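Local coordinates for hepatocyte growth factor-regulated tyrosine kinase substrate (Drosophila melanogaster, PDB 1DVP), which is essential for forming multivesicular bodies and promotes degradation of active tyrosine kinase receptors, potentially by sorting them there, and binds ubiquitin and phosphatidylinositol, at residues Pro21-Pro24 / Ser25-Leu28; Glu67-Val70 / Lys71-Ala75; Leu107-Val110 / Gln111-Tyr115; Gln185-Gly189 / Gln190-Lys194; Cys196-Pro199 / Lys200-Ile203. One frame throughout, in Å; residues are numbered along the deposited sequence.

All five interactions are local, formed within a helix, at a helix end or round a turn. Interactions 1, 2 and 3 lie in the VHS domain, interactions 4 and 5 in the FYVE zinc finger. Within the VHS domain they touch in series: Ile26 CG2 of interaction 1 is 3.5 Å from Ser68 OG of interaction 2, and Val70 CG1 of interaction 2 is 3.5 Å from Trp113 NE1 of interaction 3. Interactions 1 and 5 meet where the two domains touch, Trp23 CB lying 3.4 Å from Pro199 O. Interaction 4 supplies two of the four ligands of one of the two zinc ions; its centre is about 28 Å from that of interaction 1 and about 18 Å from that of interaction 5.

Interaction 1. Residues Pro21-Pro24 / Ser25-Leu28; sequences PDWP and SILL
Asp22 and Ser25 face each other across the first turn of helix 23-34, the carboxylate lying over the backbone NH and hydroxyl of the serine. Asp22 is the N-cap. Its CG stands anti to the backbone N (chi1 176°), which brings both oxygens back to the helix: OD1 accepts from Ser25 N at 3.2 Å, and OD2 accepts from Ser25 OG at 2.7 Å. Both donors meet the carboxylate from above its plane rather than within it, by 59° for the backbone NH. Two bonds from one residue thus fix the rotation of the carboxylate, and the helix N-terminus is likely to stabilise its negative charge. With an alanine in place of Asp22, Ser25 N is likely to lose its capping bond and the Ser25 hydroxyl this acceptor, and the first turn could fray.

The second pairing is apolar. Ile26 sends CD1 over one face of the Trp23 indole, 4.2 Å above the plane and toward the rim, while Ile26 CG2 comes 4.1 Å from Trp23 CZ3. Pro21 CB lies over that same face, 3.2 Å above it, and is 4.4 Å from Ile26 CD1, so proline, indole and isoleucine form one apolar patch. Regular helical bonds follow, Leu27 N reaching Trp23 O at 2.8 Å, and Leu27 packs on Phe173 of the second subunit.

In the VHS superhelix, Asp22 and Ser25 touch Asn12 of helix 5-14, and Trp23 and Ile26 rest on helix 56-72 through Ser68. Trp23 also reaches across to Lys200 and strand 203-204 of the FYVE finger.

Interaction 2. Residues Glu67-Val70 / Lys71-Ala75; sequences ESIV and KNCGA
Ile69 and Cys73 meet at the C-terminal end of helix 56-72, where this helix of the VHS superhelix gives way to helix 74-81. Cys73 SG lies alongside the isoleucine, 3.9 Å from Ile69 CB and 3.8 Å from Ile69 CA. That position follows from SG standing anti to its own carbonyl carbon (chi1 -58°), which turns the sulfur back along the helix instead of onward.

The backbone supports this first shell. Lys71 N donates to Glu67 O, Asn72 N to Ser68 O at 2.7 Å, and Cys73 N to Ile69 O at 2.8 Å. The last is the most bent of the three, with 131° at the hydrogen, as fits a residue already leaving helical phi and psi. Gly74 then takes a positive phi of 60°, and the chain changes direction into the next helix.

Side chains one turn apart do not pair by charge here: Glu67 OE2 and Lys71 NZ remain 5.2 Å apart. Each has an outside mate, Glu67 OE1 in a salt bridge with Lys105 and Lys71 NZ in one with Asp153. Asn72 OD1 accepts from Asp153 N, and Ser68 OG bonds back to Leu64 O.

Farther out, Ile69 packs on Ile33 of helix 23-34 and on Val77 of helix 74-81, while Phe173 of the second subunit touches Asn72. The carbonyl of Val70, in the last turn of the helix, is taken by His78 NE2 from the following helix. Beside the Cys73 N bond, Cys73 CB sits 3.0 Å from Ile69 O.

Interaction 3. Residues Leu107-Val110 / Gln111-Tyr115; sequences LELV and QTWAY
Glu108 O and Thr112 form the polar side of this turn of helix 100-116. The carbonyl accepts from Thr112 N at 2.8 Å, in the carbonyl plane, and Thr112 OG1 also lies 3.0 Å from it, although where that hydroxyl proton goes is not settled. A water stands 2.8 Å from Thr112 OG1 and donates to Glu108 OE1 at 2.7 Å. The two side chains run side by side, bridged by this water, and Glu108 OE1 also has a salt bridge with Lys105.

Other backbone carbonyls are met by helical bonds: Leu107 O by Gln111 N, Leu109 O by Trp113 N at 2.7 Å, Val110 O by Ala114 N, Gln111 O by Tyr115 N.

On the apolar side, Leu109 CB makes a CH-pi contact with the six-membered ring of Trp113, 3.8 Å from its centroid and 7° off the normal. The indole lies back along the helix because its CG is anti to the carbonyl carbon (chi1 -67°). Replacing Trp113 by alanine would probably open a gap beside Leu109 and Val70 and leave Phe82 without its edge-to-face partner.

Leu66 and Val70 of helix 56-72 and Ile126 of helix 125-135 border Trp113 in the VHS domain. The chemistry implies an amphipathic turn: a hydrated, charge-paired flank beside an apolar one resting on dispersion and CH-pi contact.

Interaction 4. Residues Gln185-Gly189 / Gln190-Lys194; sequences QVFCG and QCTAK. With ZN (zinc ion), chain B.
Two cysteines three residues apart, Cys188 and Cys191, share one zinc ion, so the metal closes the turn between them. Cys188 SG binds it at 2.2 Å and Cys191 SG at 2.4 Å, and the sulfurs stand 3.7 Å from each other. Their torsions differ: Cys188 SG lies between its backbone N and carbonyl carbon (chi1 64°), whereas Cys191 SG is anti to its carbonyl carbon (chi1 -73°), and the two sulfur-bearing side chains converge on the metal. Cys164 and Cys167 complete the tetrad, giving the first of the two Cys4 sites of the FYVE finger.

The loop itself is a type I beta turn from Gly189 to Thr192, closed by Thr192 N donating to Gly189 O at 3.1 Å from well above the carbonyl plane. Cys188 O accepts two bonds: one from Thr192 OG1 at 2.8 Å, tilted from the carbonyl plane, and a weak one from Cys191 N. With OG1 turned to that carbonyl, the methyl of Thr192 points to the aromatic residue before the zinc ligand. Thr192 CG2 is 3.5 Å from Phe187 CB, the two side chains crossing at about a right angle; Cys191 CB is 4.2 Å from the same Phe187 CB.

Phe187 connects the two metal sites, since its side chain touches Cys180 and Cys210 of the second one. Strand 186-187 pairs with strand 178-179, a backbone hydrogen bond joining Phe187 to His178. Beyond the turn, another backbone bond joins Lys194 to Val209 of strand 206-209, and the lysine makes a salt bridge with Asp211 at the start of helix 211-219.

Interaction 5. Residues Cys196-Pro199 / Lys200-Ile203; sequences CPLP and KYGI
Leu198 and Ile203 pair through two backbone hydrogen bonds: Leu198 N donates to Ile203 O at 2.9 Å, in the carbonyl plane, and Ile203 N returns to Leu198 O at 3.1 Å. Leu198 O is also taken by Tyr201 N at 2.9 Å. The two donors come from opposite faces of its carbonyl plane, each some 46-48° out of it, so this one oxygen holds both the bridge and the turn. A further bond, Gly202 N to Pro199 O at 2.9 Å, spans the 3-10 turn.

These bonds describe a beta hairpin-like turn of the FYVE finger, the antiparallel hydrogen-bonded pair Leu198-Ile203 flanking a 3-10 segment, by which strand 194-198 passes into strand 203-204. Gly202, with phi 81°, closes it. Pro199 has no NH to give to the nearby Ile203 O, but its CA makes a CA-H...O contact with that oxygen at 3.5 Å.

Apolar contact accompanies the bridge. Leu198 CB is 4.2 Å from Ile203 CB, their side chains on the same face of the sheet, and Tyr201 CD2 approaches Leu198 CB at 4.1 Å, obliquely to the ring. Tyr201 OH is bonded to Asn182 O.

Leu198 packs on Val207 and on Leu217 of helix 211-219, Pro199 and Lys200 pack on Trp23 of helix 23-34, and Ile203 meets Arg176 of the second subunit.

Interaction 1. Residues Pro21-Pro24 / Ser25-Leu28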
# COMPACT_ATOMS: atom_id res chain seq x y z
N PRO A 21 -0.44 15.98 -20.69
CA PRO A 21 0.48 14.94 -21.16
C PRO A 21 -0.17 13.56 -21.31
O PRO A 21 -1.08 13.20 -20.59
CB PRO A 21 1.60 14.93 -20.10
CG PRO A 21 1.44 16.25 -19.34
CD PRO A 21 -0.06 16.47 -19.35
N ASP A 22 0.32 12.82 -22.27
CA ASP A 22 -0.09 11.48 -22.53
C ASP A 22 0.96 10.58 -21.82
O ASP A 22 1.91 10.06 -22.43
CB ASP A 22 -0.09 11.27 -24.05
CG ASP A 22 -0.41 9.85 -24.44
OD1 ASP A 22 -0.58 9.02 -23.50
OD2 ASP A 22 -0.47 9.56 -25.66
N TRP A 23 0.81 10.46 -20.51
CA TRP A 23 1.72 9.68 -19.68
C TRP A 23 1.86 8.21 -20.12
O TRP A 23 2.95 7.67 -20.13
CB TRP A 23 1.31 9.79 -18.22
CG TRP A 23 1.68 11.15 -17.74
CD1 TRP A 23 0.84 12.23 -17.49
CD2 TRP A 23 3.01 11.64 -17.60
NE1 TRP A 23 1.60 13.36 -17.23
CE2 TRP A 23 2.92 13.02 -17.28
CE3 TRP A 23 4.28 11.04 -17.71
CZ2 TRP A 23 4.05 13.81 -17.08
CZ3 TRP A 23 5.41 11.84 -17.51
CH2 TRP A 23 5.28 13.20 -17.20
N PRO A 24 0.76 7.57 -20.48
CA PRO A 24 0.86 6.17 -20.93
C PRO A 24 1.85 6.00 -22.09
O PRO A 24 2.66 5.08 -22.07
CB PRO A 24 -0.59 5.83 -21.34
CG PRO A 24 -1.40 6.65 -20.33
CD PRO A 24 -0.65 8.00 -20.36
N SER A 25 1.83 6.89 -23.07
CA SER A 25 2.77 6.80 -24.22
C SER A 25 4.18 7.17 -23.78
O SER A 25 5.18 6.63 -24.26
CB SER A 25 2.37 7.75 -25.38
OG SER A 25 1.10 7.41 -25.95
N ILE A 26 4.28 8.11 -22.86
CA ILE A 26 5.60 8.51 -22.40
C ILE A 26 6.30 7.37 -21.61
O ILE A 26 7.52 7.14 -21.76
CB ILE A 26 5.51 9.80 -21.55
CG1 ILE A 26 5.14 11.00 -22.47
CG2 ILE A 26 6.83 10.05 -20.86
CD1 ILE A 26 4.76 12.33 -21.71
N LEU A 27 5.53 6.68 -20.77
CA LEU A 27 6.02 5.58 -19.99
C LEU A 27 6.40 4.42 -20.95
O LEU A 27 7.38 3.70 -20.72
CB LEU A 27 4.96 5.17 -18.93
CG LEU A 27 4.74 6.30 -17.88
CD1 LEU A 27 3.72 5.88 -16.83
CD2 LEU A 27 6.10 6.69 -17.22
N LEU A 28 5.62 4.25 -22.03
CA LEU A 28 5.93 3.22 -23.05
C LEU A 28 7.30 3.57 -23.72
O LEU A 28 8.13 2.67 -23.96
CB LEU A 28 4.82 3.18 -24.12
CG LEU A 28 3.58 2.32 -23.86
CD1 LEU A 28 2.56 2.50 -25.01
CD2 LEU A 28 4.01 0.78 -23.80

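Interaction 2. Residues Glu67-Val70 / Lys71-Ala75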
# COMPACT_ATOMS: atom_id res chain seq x y z
N GLU A 67 12.59 15.12 -20.68
CA GLU A 67 12.78 15.14 -19.24
C GLU A 67 12.60 13.72 -18.66
O GLU A 67 13.35 13.28 -17.79
CB GLU A 67 11.77 16.09 -18.61
CG GLU A 67 11.75 16.14 -17.07
CD GLU A 67 10.63 17.09 -16.59
OE1 GLU A 67 10.00 17.72 -17.48
OE2 GLU A 67 10.38 17.19 -15.37
N SER A 68 11.59 13.02 -19.19
CA SER A 68 11.26 11.68 -18.75
C SER A 68 12.28 10.61 -19.06
O SER A 68 12.52 9.76 -18.22
CB SER A 68 9.90 11.24 -19.33
OG SER A 68 8.91 12.10 -18.88
N ILE A 69 12.86 10.61 -20.26
CA ILE A 69 13.84 9.56 -20.52
C ILE A 69 15.15 9.83 -19.78
O ILE A 69 15.85 8.90 -19.38
CB ILE A 69 14.09 9.34 -22.07
CG1 ILE A 69 14.71 10.59 -22.71
CG2 ILE A 69 12.77 9.03 -22.77
CD1 ILE A 69 15.24 10.32 -24.15
N VAL A 70 15.47 11.11 -19.56
CA VAL A 70 16.68 11.44 -18.84
C VAL A 70 16.45 10.96 -17.44
O VAL A 70 17.33 10.41 -16.78
CB VAL A 70 16.96 12.98 -18.81
CG1 VAL A 70 18.01 13.32 -17.69
CG2 VAL A 70 17.50 13.41 -20.15
N LYS A 71 15.25 11.18 -16.94
CA LYS A 71 14.96 10.75 -15.60
C LYS A 71 14.75 9.22 -15.41
O LYS A 71 15.15 8.66 -14.37
CB LYS A 71 13.74 11.49 -15.08
CG LYS A 71 13.33 11.07 -13.72
CD LYS A 71 12.50 12.12 -13.08
CE LYS A 71 11.03 11.74 -13.15
NZ LYS A 71 10.22 12.81 -12.49
N ASN A 72 14.13 8.57 -16.39
CA ASN A 72 13.82 7.15 -16.27
C ASN A 72 14.68 6.16 -17.04
O ASN A 72 14.44 4.96 -16.93
CB ASN A 72 12.36 6.88 -16.68
CG ASN A 72 11.39 7.59 -15.79
OD1 ASN A 72 11.64 7.77 -14.59
ND2 ASN A 72 10.27 7.99 -16.35
N CYS A 73 15.64 6.63 -17.82
CA CYS A 73 16.42 5.69 -18.61
C CYS A 73 17.96 5.56 -18.35
O CYS A 73 18.66 4.87 -19.09
CB CYS A 73 16.12 5.95 -20.09
SG CYS A 73 14.30 5.78 -20.45
N GLY A 74 18.43 6.21 -17.29
CA GLY A 74 19.83 6.14 -16.88
C GLY A 74 20.98 6.59 -17.78
O GLY A 74 20.85 7.38 -18.70
N ALA A 75 22.16 6.04 -17.49
CA ALA A 75 23.37 6.40 -18.23
C ALA A 75 23.30 6.26 -19.73
O ALA A 75 23.83 7.10 -20.44
CB ALA A 75 24.57 5.61 -17.67

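Interaction 3. Residues Leu107-Val110 / Gln111-Tyr115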
# COMPACT_ATOMS: atom_id res chain seq x y z
N LEU A 107 14.82 26.17 -20.03
CA LEU A 107 15.61 26.84 -19.01
C LEU A 107 15.48 26.07 -17.71
O LEU A 107 16.45 25.84 -17.01
CB LEU A 107 15.13 28.29 -18.83
CG LEU A 107 16.13 29.40 -19.27
CD1 LEU A 107 17.24 28.85 -20.18
CD2 LEU A 107 15.34 30.52 -19.97
N GLU A 108 14.26 25.66 -17.39
CA GLU A 108 13.99 24.86 -16.20
C GLU A 108 14.77 23.51 -16.24
O GLU A 108 15.39 23.13 -15.26
CB GLU A 108 12.48 24.59 -16.10
CG GLU A 108 12.02 23.52 -15.09
CD GLU A 108 10.65 22.92 -15.48
OE1 GLU A 108 10.56 21.70 -15.71
OE2 GLU A 108 9.66 23.69 -15.58
N LEU A 109 14.74 22.82 -17.38
CA LEU A 109 15.41 21.53 -17.53
C LEU A 109 16.91 21.67 -17.37
O LEU A 109 17.55 20.89 -16.67
CB LEU A 109 15.07 20.88 -18.90
CG LEU A 109 13.58 20.50 -19.12
CD1 LEU A 109 13.42 19.84 -20.48
CD2 LEU A 109 13.08 19.55 -18.05
N VAL A 110 17.48 22.68 -18.01
CA VAL A 110 18.92 22.92 -17.90
C VAL A 110 19.34 23.02 -16.43
O VAL A 110 20.31 22.44 -16.04
CB VAL A 110 19.32 24.22 -18.59
CG1 VAL A 110 20.75 24.65 -18.09
CG2 VAL A 110 19.29 24.04 -20.10
N GLN A 111 18.58 23.78 -15.65
CA GLN A 111 18.83 24.01 -14.22
C GLN A 111 18.55 22.75 -13.41
O GLN A 111 19.31 22.38 -12.50
CB GLN A 111 17.95 25.17 -13.73
CG GLN A 111 17.91 25.34 -12.23
CD GLN A 111 17.03 26.51 -11.79
OE1 GLN A 111 15.80 26.50 -11.96
NE2 GLN A 111 17.67 27.54 -11.23
N THR A 112 17.45 22.07 -13.73
CA THR A 112 17.13 20.83 -13.04
C THR A 112 18.29 19.87 -13.25
O THR A 112 18.78 19.23 -12.33
CB THR A 112 15.88 20.15 -13.62
OG1 THR A 112 14.73 20.93 -13.29
CG2 THR A 112 15.77 18.69 -13.03
N TRP A 113 18.72 19.79 -14.50
CA TRP A 113 19.81 18.89 -14.82
C TRP A 113 21.14 19.31 -14.19
O TRP A 113 21.96 18.47 -13.81
CB TRP A 113 19.90 18.75 -16.34
CG TRP A 113 18.68 18.05 -16.94
CD1 TRP A 113 17.89 17.12 -16.31
CD2 TRP A 113 18.19 18.16 -18.28
NE1 TRP A 113 16.95 16.64 -17.18
CE2 TRP A 113 17.11 17.25 -18.40
CE3 TRP A 113 18.57 18.92 -19.40
CZ2 TRP A 113 16.39 17.08 -19.61
CZ3 TRP A 113 17.84 18.74 -20.61
CH2 TRP A 113 16.78 17.83 -20.70
N ALA A 114 21.35 20.63 -14.09
CA ALA A 114 22.59 21.11 -13.49
C ALA A 114 22.64 20.62 -12.05
O ALA A 114 23.66 20.09 -11.61
CB ALA A 114 22.65 22.65 -13.54
N TYR A 115 21.54 20.76 -11.30
CA TYR A 115 21.55 20.28 -9.92
C TYR A 115 21.47 18.76 -9.78
O TYR A 115 22.06 18.18 -8.84
CB TYR A 115 20.42 20.90 -9.11
CG TYR A 115 20.70 22.31 -8.72
CD1 TYR A 115 20.43 23.37 -9.61
CD2 TYR A 115 21.30 22.60 -7.50
CE1 TYR A 115 20.76 24.70 -9.29
CE2 TYR A 115 21.64 23.92 -7.16
CZ TYR A 115 21.36 24.97 -8.07
OH TYR A 115 21.67 26.27 -7.74
O HOH W 1 12.42 20.16 -14.61

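Interaction 4. Residues Gln185-Gly189 / Gln190-Lys194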
# COMPACT_ATOMS: atom_id res chain seq x y z
N GLN A 185 3.10 7.09 2.78
CA GLN A 185 2.91 7.08 4.25
C GLN A 185 1.51 6.56 4.60
O GLN A 185 0.65 6.48 3.70
CB GLN A 185 3.04 8.50 4.83
CG GLN A 185 4.51 8.81 5.13
CD GLN A 185 4.99 7.99 6.33
OE1 GLN A 185 4.20 7.30 7.07
NE2 GLN A 185 6.25 8.06 6.55
N VAL A 186 1.30 6.26 5.90
CA VAL A 186 0.00 5.75 6.40
C VAL A 186 -0.61 6.95 7.10
O VAL A 186 0.13 7.73 7.71
CB VAL A 186 0.10 4.58 7.45
CG1 VAL A 186 0.45 3.25 6.72
CG2 VAL A 186 1.14 4.89 8.48
N PHE A 187 -1.93 7.07 6.94
CA PHE A 187 -2.77 8.14 7.47
C PHE A 187 -4.14 7.56 7.85
O PHE A 187 -4.50 6.43 7.42
CB PHE A 187 -3.04 9.19 6.37
CG PHE A 187 -1.80 9.76 5.72
CD1 PHE A 187 -1.09 9.06 4.73
CD2 PHE A 187 -1.35 11.03 6.08
CE1 PHE A 187 0.05 9.62 4.11
CE2 PHE A 187 -0.23 11.59 5.49
CZ PHE A 187 0.49 10.87 4.48
N CYS A 188 -4.88 8.35 8.63
CA CYS A 188 -6.23 8.01 9.02
C CYS A 188 -7.09 8.34 7.76
O CYS A 188 -6.63 8.95 6.80
CB CYS A 188 -6.72 8.86 10.20
SG CYS A 188 -6.83 10.64 9.82
N GLY A 189 -8.32 7.86 7.75
CA GLY A 189 -9.23 8.07 6.64
C GLY A 189 -9.55 9.57 6.45
O GLY A 189 -9.62 10.01 5.32
N GLN A 190 -9.70 10.35 7.53
CA GLN A 190 -9.97 11.77 7.37
C GLN A 190 -8.80 12.55 6.83
O GLN A 190 -9.03 13.60 6.29
CB GLN A 190 -10.47 12.45 8.67
CG GLN A 190 -11.59 11.71 9.25
CD GLN A 190 -11.90 12.22 10.62
OE1 GLN A 190 -12.53 13.27 10.76
NE2 GLN A 190 -11.41 11.54 11.62
N CYS A 191 -7.56 12.07 6.96
CA CYS A 191 -6.47 12.80 6.32
C CYS A 191 -6.19 12.32 4.87
O CYS A 191 -5.29 12.83 4.23
CB CYS A 191 -5.16 12.70 7.12
SG CYS A 191 -5.20 13.72 8.67
N THR A 192 -6.94 11.34 4.38
CA THR A 192 -6.80 10.78 3.02
C THR A 192 -8.19 10.55 2.42
O THR A 192 -8.47 9.50 1.84
CB THR A 192 -6.01 9.38 3.04
OG1 THR A 192 -6.51 8.53 4.08
CG2 THR A 192 -4.58 9.64 3.27
N ALA A 193 -9.07 11.54 2.59
CA ALA A 193 -10.44 11.40 2.08
C ALA A 193 -10.58 11.91 0.61
O ALA A 193 -11.65 11.79 -0.01
CB ALA A 193 -11.45 12.14 3.07
N LYS A 194 -9.52 12.48 0.07
CA LYS A 194 -9.54 12.97 -1.31
C LYS A 194 -8.74 12.02 -2.19
O LYS A 194 -7.93 11.20 -1.73
CB LYS A 194 -8.94 14.37 -1.43
CG LYS A 194 -9.65 15.50 -0.60
CD LYS A 194 -8.92 16.83 -0.83
CE LYS A 194 -9.14 17.88 0.30
NZ LYS A 194 -7.78 18.21 0.87
ZN ZN B . -5.03 11.88 10.19

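Interaction 5. Residues Cys196-Pro199 / Lys200-Ile203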
# COMPACT_ATOMS: atom_id res chain seq x y z
N CYS A 196 -7.15 11.48 -6.52
CA CYS A 196 -6.77 12.07 -7.79
C CYS A 196 -5.89 11.09 -8.54
O CYS A 196 -5.38 10.11 -7.97
CB CYS A 196 -6.05 13.42 -7.61
SG CYS A 196 -4.40 13.33 -6.89
N PRO A 197 -5.75 11.32 -9.86
CA PRO A 197 -4.91 10.38 -10.60
C PRO A 197 -3.43 10.67 -10.40
O PRO A 197 -3.07 11.76 -9.94
CB PRO A 197 -5.39 10.55 -12.05
CG PRO A 197 -5.90 11.93 -12.10
CD PRO A 197 -6.59 12.12 -10.76
N LEU A 198 -2.58 9.68 -10.66
CA LEU A 198 -1.14 9.91 -10.52
C LEU A 198 -0.61 9.32 -11.80
O LEU A 198 0.11 8.29 -11.83
CB LEU A 198 -0.62 9.19 -9.30
CG LEU A 198 -1.25 9.72 -7.99
CD1 LEU A 198 -0.91 8.77 -6.86
CD2 LEU A 198 -0.74 11.11 -7.68
N PRO A 199 -0.94 10.00 -12.89
CA PRO A 199 -0.50 9.49 -14.19
C PRO A 199 1.02 9.30 -14.37
O PRO A 199 1.46 8.46 -15.14
CB PRO A 199 -1.19 10.45 -15.16
CG PRO A 199 -1.23 11.77 -14.38
CD PRO A 199 -1.51 11.36 -12.95
N LYS A 200 1.81 10.04 -13.61
CA LYS A 200 3.26 9.87 -13.75
C LYS A 200 3.76 8.55 -13.19
O LYS A 200 4.87 8.11 -13.51
CB LYS A 200 4.02 11.02 -13.11
CG LYS A 200 4.07 12.22 -13.99
CD LYS A 200 4.22 13.49 -13.15
CE LYS A 200 3.48 14.72 -13.78
NZ LYS A 200 2.02 14.77 -13.39
N TYR A 201 2.95 7.94 -12.35
CA TYR A 201 3.27 6.64 -11.80
C TYR A 201 2.51 5.56 -12.57
O TYR A 201 2.46 4.43 -12.11
CB TYR A 201 2.84 6.50 -10.33
CG TYR A 201 3.54 7.38 -9.35
CD1 TYR A 201 4.75 7.97 -9.63
CD2 TYR A 201 2.97 7.58 -8.09
CE1 TYR A 201 5.41 8.75 -8.66
CE2 TYR A 201 3.59 8.33 -7.14
CZ TYR A 201 4.81 8.92 -7.42
OH TYR A 201 5.43 9.63 -6.41
N GLY A 202 1.89 5.93 -13.69
CA GLY A 202 1.13 4.97 -14.51
C GLY A 202 -0.25 4.73 -13.93
O GLY A 202 -0.92 3.76 -14.29
N ILE A 203 -0.70 5.61 -13.04
CA ILE A 203 -2.02 5.40 -12.46
C ILE A 203 -2.99 6.45 -13.02
O ILE A 203 -2.96 7.59 -12.60
CB ILE A 203 -1.96 5.53 -10.94
CG1 ILE A 203 -0.74 4.75 -10.42
CG2 ILE A 203 -3.27 5.05 -10.30
CD1 ILE A 203 -0.58 4.80 -8.92